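Local coordinates for protein predicted metal-dependent hydrolase of the TIM-barrel fold (PDB 2QPX) that binds two zinc ions in a TIM-barrel fold and is probably a metal-dependent hydrolase of the amidohydrolase family, its substrate unknown, at residues Y128-F137 with W147-V155. Sequence-based numbering, arbitrary orientation.
Sequences YRLETHAEDF and WWQAFSNDV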
loop_
_atom_site.group_PDB
_atom_site.type_symbol
_atom_site.label_atom_id
_atom_site.label_comp_id
_atom_site.label_asym_id
_atom_site.label_seq_id
_atom_site.Cartn_x
_atom_site.Cartn_y
_atom_site.Cartn_z
ATOM N N TYR A 128 -6.352 -20.618 -22.707
ATOM C CA TYR A 128 -6.240 -19.944 -24.010
ATOM C C TYR A 128 -5.828 -18.504 -23.816
ATOM O O TYR A 128 -6.600 -17.684 -23.314
ATOM C CB TYR A 128 -7.606 -19.975 -24.666
ATOM C CG TYR A 128 -7.739 -19.427 -26.078
ATOM C CD1 TYR A 128 -7.784 -18.073 -26.357
ATOM C CD2 TYR A 128 -7.869 -20.291 -27.148
ATOM C CE1 TYR A 128 -7.933 -17.617 -27.662
ATOM C CE2 TYR A 128 -8.060 -19.844 -28.442
ATOM C CZ TYR A 128 -8.078 -18.487 -28.701
ATOM O OH TYR A 128 -8.239 -17.981 -29.971
ATOM N N ARG A 129 -4.614 -18.184 -24.221
ATOM C CA ARG A 129 -4.152 -16.792 -24.112
ATOM C C ARG A 129 -4.691 -15.978 -25.302
ATOM O O ARG A 129 -4.393 -16.254 -26.499
ATOM C CB ARG A 129 -2.623 -16.709 -24.056
ATOM C CG ARG A 129 -2.162 -15.280 -23.761
ATOM C CD ARG A 129 -0.710 -15.126 -23.701
ATOM N NE ARG A 129 -0.172 -15.658 -22.466
ATOM C CZ ARG A 129 0.994 -15.296 -21.962
ATOM N NH1 ARG A 129 1.772 -14.452 -22.617
ATOM N NH2 ARG A 129 1.375 -15.775 -20.811
ATOM N N LEU A 130 -5.482 -14.968 -24.986
ATOM C CA LEU A 130 -6.127 -14.177 -26.031
ATOM C C LEU A 130 -5.145 -13.460 -26.967
ATOM O O LEU A 130 -5.276 -13.526 -28.166
ATOM C CB LEU A 130 -7.075 -13.171 -25.380
ATOM C CG LEU A 130 -8.327 -13.810 -24.718
ATOM C CD1 LEU A 130 -9.003 -12.746 -23.805
ATOM C CD2 LEU A 130 -9.337 -14.360 -25.748
ATOM N N GLU A 131 -4.208 -12.720 -26.389
ATOM C CA GLU A 131 -3.369 -11.834 -27.196
ATOM C C GLU A 131 -2.470 -12.599 -28.170
ATOM O O GLU A 131 -2.219 -12.142 -29.284
ATOM C CB GLU A 131 -2.573 -10.828 -26.358
ATOM C CG GLU A 131 -3.418 -9.791 -25.641
ATOM C CD GLU A 131 -4.129 -10.254 -24.362
ATOM O OE1 GLU A 131 -3.915 -11.422 -23.905
ATOM O OE2 GLU A 131 -4.882 -9.388 -23.832
ATOM N N THR A 132 -1.928 -13.750 -27.748
ATOM C CA THR A 132 -1.055 -14.537 -28.625
ATOM C C THR A 132 -1.853 -15.168 -29.770
ATOM O O THR A 132 -1.400 -15.211 -30.905
ATOM C CB THR A 132 -0.242 -15.550 -27.793
ATOM O OG1 THR A 132 -1.116 -16.185 -26.906
ATOM C CG2 THR A 132 0.827 -14.851 -26.965
ATOM N N HIS A 133 -3.087 -15.616 -29.509
ATOM C CA HIS A 133 -3.949 -16.099 -30.575
ATOM C C HIS A 133 -4.287 -14.935 -31.515
ATOM O O HIS A 133 -4.225 -15.086 -32.748
ATOM C CB HIS A 133 -5.209 -16.775 -30.031
ATOM C CG HIS A 133 -4.975 -18.161 -29.538
ATOM N ND1 HIS A 133 -4.635 -18.447 -28.233
ATOM C CD2 HIS A 133 -5.018 -19.349 -30.185
ATOM C CE1 HIS A 133 -4.492 -19.761 -28.105
ATOM N NE2 HIS A 133 -4.698 -20.331 -29.285
ATOM N N ALA A 134 -4.550 -13.759 -30.947
ATOM C CA ALA A 134 -4.840 -12.567 -31.764
ATOM C C ALA A 134 -3.656 -12.270 -32.720
ATOM O O ALA A 134 -3.841 -11.977 -33.911
ATOM C CB ALA A 134 -5.158 -11.359 -30.873
ATOM N N GLU A 135 -2.441 -12.339 -32.190
ATOM C CA GLU A 135 -1.215 -12.135 -32.977
ATOM C C GLU A 135 -1.075 -13.145 -34.096
ATOM O O GLU A 135 -0.718 -12.792 -35.246
ATOM C CB GLU A 135 0.020 -12.214 -32.077
ATOM C CG GLU A 135 0.140 -11.050 -31.092
ATOM C CD GLU A 135 1.053 -11.293 -29.902
ATOM O OE1 GLU A 135 1.571 -12.416 -29.724
ATOM O OE2 GLU A 135 1.226 -10.333 -29.112
ATOM N N ASP A 136 -1.316 -14.403 -33.791
ATOM C CA ASP A 136 -1.133 -15.417 -34.816
ATOM C C ASP A 136 -2.157 -15.279 -35.938
ATOM O O ASP A 136 -1.839 -15.483 -37.109
ATOM C CB ASP A 136 -1.144 -16.790 -34.173
ATOM C CG ASP A 136 0.163 -17.084 -33.447
ATOM O OD1 ASP A 136 1.230 -16.610 -33.893
ATOM O OD2 ASP A 136 0.124 -17.805 -32.470
ATOM N N PHE A 137 -3.392 -14.908 -35.587
ATOM C CA PHE A 137 -4.403 -14.633 -36.616
ATOM C C PHE A 137 -4.088 -13.380 -37.427
ATOM O O PHE A 137 -4.389 -13.328 -38.622
ATOM C CB PHE A 137 -5.812 -14.616 -36.030
ATOM C CG PHE A 137 -6.385 -15.992 -35.791
ATOM C CD1 PHE A 137 -6.836 -16.763 -36.844
ATOM C CD2 PHE A 137 -6.403 -16.544 -34.528
ATOM C CE1 PHE A 137 -7.347 -18.025 -36.637
ATOM C CE2 PHE A 137 -6.915 -17.802 -34.333
ATOM C CZ PHE A 137 -7.362 -18.555 -35.377
ATOM N N TRP A 147 -9.780 -10.566 -40.046
ATOM C CA TRP A 147 -9.030 -10.948 -38.839
ATOM C C TRP A 147 -9.986 -11.206 -37.662
ATOM O O TRP A 147 -9.917 -12.248 -36.987
ATOM C CB TRP A 147 -8.048 -9.863 -38.454
ATOM C CG TRP A 147 -7.504 -10.065 -37.062
ATOM C CD1 TRP A 147 -6.535 -10.943 -36.685
ATOM C CD2 TRP A 147 -7.931 -9.395 -35.877
ATOM N NE1 TRP A 147 -6.325 -10.884 -35.325
ATOM C CE2 TRP A 147 -7.158 -9.917 -34.806
ATOM C CE3 TRP A 147 -8.879 -8.395 -35.604
ATOM C CZ2 TRP A 147 -7.336 -9.508 -33.510
ATOM C CZ3 TRP A 147 -9.044 -7.971 -34.319
ATOM C CH2 TRP A 147 -8.277 -8.542 -33.268
ATOM N N TRP A 148 -10.897 -10.265 -37.418
ATOM C CA TRP A 148 -11.840 -10.389 -36.311
ATOM C C TRP A 148 -12.736 -11.620 -36.467
ATOM O O TRP A 148 -12.996 -12.352 -35.492
ATOM C CB TRP A 148 -12.696 -9.127 -36.172
ATOM C CG TRP A 148 -13.678 -9.249 -35.059
ATOM C CD1 TRP A 148 -15.029 -9.358 -35.162
ATOM C CD2 TRP A 148 -13.375 -9.347 -33.659
ATOM N NE1 TRP A 148 -15.590 -9.491 -33.921
ATOM C CE2 TRP A 148 -14.597 -9.510 -32.981
ATOM C CE3 TRP A 148 -12.190 -9.336 -32.923
ATOM C CZ2 TRP A 148 -14.665 -9.606 -31.587
ATOM C CZ3 TRP A 148 -12.254 -9.424 -31.557
ATOM C CH2 TRP A 148 -13.478 -9.588 -30.899
ATOM N N GLN A 149 -13.210 -11.875 -37.676
ATOM C CA GLN A 149 -14.040 -13.066 -37.886
ATOM C C GLN A 149 -13.277 -14.349 -37.533
ATOM O O GLN A 149 -13.796 -15.217 -36.824
ATOM C CB GLN A 149 -14.580 -13.122 -39.327
ATOM C CG GLN A 149 -15.392 -14.368 -39.593
ATOM C CD GLN A 149 -15.932 -14.390 -41.005
ATOM O OE1 GLN A 149 -15.356 -15.024 -41.888
ATOM N NE2 GLN A 149 -17.012 -13.667 -41.232
ATOM N N ALA A 150 -12.041 -14.442 -38.013
ATOM C CA ALA A 150 -11.243 -15.643 -37.800
ATOM C C ALA A 150 -10.895 -15.815 -36.306
ATOM O O ALA A 150 -11.008 -16.911 -35.744
ATOM C CB ALA A 150 -9.979 -15.608 -38.636
ATOM N N PHE A 151 -10.472 -14.722 -35.694
ATOM C CA PHE A 151 -10.042 -14.754 -34.298
ATOM C C PHE A 151 -11.235 -15.027 -33.394
ATOM O O PHE A 151 -11.156 -15.888 -32.512
ATOM C CB PHE A 151 -9.327 -13.451 -33.931
ATOM C CG PHE A 151 -9.101 -13.267 -32.449
ATOM C CD1 PHE A 151 -8.215 -14.084 -31.766
ATOM C CD2 PHE A 151 -9.842 -12.363 -31.721
ATOM C CE1 PHE A 151 -8.044 -13.927 -30.373
ATOM C CE2 PHE A 151 -9.662 -12.210 -30.335
ATOM C CZ PHE A 151 -8.749 -12.979 -29.681
ATOM N N SER A 152 -12.333 -14.291 -33.590
ATOM C CA SER A 152 -13.498 -14.501 -32.750
ATOM C C SER A 152 -14.039 -15.927 -32.900
ATOM O O SER A 152 -14.516 -16.530 -31.936
ATOM C CB SER A 152 -14.592 -13.418 -33.027
ATOM O OG SER A 152 -15.095 -13.511 -34.327
ATOM N N ASN A 153 -14.044 -16.469 -34.112
ATOM C CA ASN A 153 -14.462 -17.879 -34.272
ATOM C C ASN A 153 -13.566 -18.829 -33.444
ATOM O O ASN A 153 -14.062 -19.751 -32.813
ATOM C CB ASN A 153 -14.442 -18.313 -35.734
ATOM C CG ASN A 153 -15.629 -17.779 -36.526
ATOM O OD1 ASN A 153 -16.631 -17.333 -35.959
ATOM N ND2 ASN A 153 -15.520 -17.856 -37.860
ATOM N N ASP A 154 -12.252 -18.579 -33.440
ATOM C CA ASP A 154 -11.321 -19.385 -32.650
ATOM C C ASP A 154 -11.609 -19.320 -31.143
ATOM O O ASP A 154 -11.607 -20.331 -30.456
ATOM C CB ASP A 154 -9.886 -19.018 -32.987
ATOM C CG ASP A 154 -8.915 -20.136 -32.687
ATOM O OD1 ASP A 154 -8.976 -21.157 -33.394
ATOM O OD2 ASP A 154 -8.092 -20.020 -31.747
ATOM N N VAL A 155 -11.941 -18.136 -30.672
ATOM C CA VAL A 155 -12.293 -17.924 -29.268
ATOM C C VAL A 155 -13.572 -18.709 -28.934
ATOM O O VAL A 155 -13.655 -19.359 -27.884
ATOM C CB VAL A 155 -12.436 -16.410 -28.930
ATOM C CG1 VAL A 155 -13.077 -16.188 -27.560
ATOM C CG2 VAL A 155 -11.069 -15.730 -29.043
#
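F151 and F137 show how two helices interlock through reciprocal knobs-into-holes: the F151 ring sits among L130, H133, A134 and F137, while F137 fits among W147, A150, F151 and D154. F151 reaches across because CG lies anti to the backbone N (chi1 168°), which carries CE1 to 3.6 Å from L130 O. Methyl groups sandwich the ring, A134 CB over one face in a CH-pi contact, 4.2 Å from the centroid, and V155 CG2 over the other, while F137 CD2 meets its edge. On this buried side W147 lays its indole edge against the neighbouring helix, and NE1 donates to A134 O at 3.1 Å, with an N-H...O angle of 157°. The axes of 130-137 and 147-155 run roughly antiparallel, 140° apart; their helices follow strand 124-127 of the TIM barrel, and Y128, just past that strand, ties barrel to hairpin, its side chain about 11 Å from that of the zinc ligand H18. Its hydroxyl gives a 2.7 Å hydrogen bond to the anti lone pair of D154 OD2, and H133 ND1, itself donating to R129 O, lies 3.4 Å above the centre of the Y128 ring. Replacing Y128 with a phenylalanine would probably leave D154 OD2 without this donor and its carboxylate freer to turn. Partly exposed F137, A150, D154 and H133 form the solvent side, where H133 touches only slightly but F137 stays well seated, D154 CB approaching CE2 obliquely at 3.5 Å; a 1,2-ethanediol, probably from the crystallisation liquor, lies beside it. On this more open side A150 gives its methyl to F137 CD1, at 3.8 Å, and its carbonyl oxygen to the ring face that F151 CA also covers.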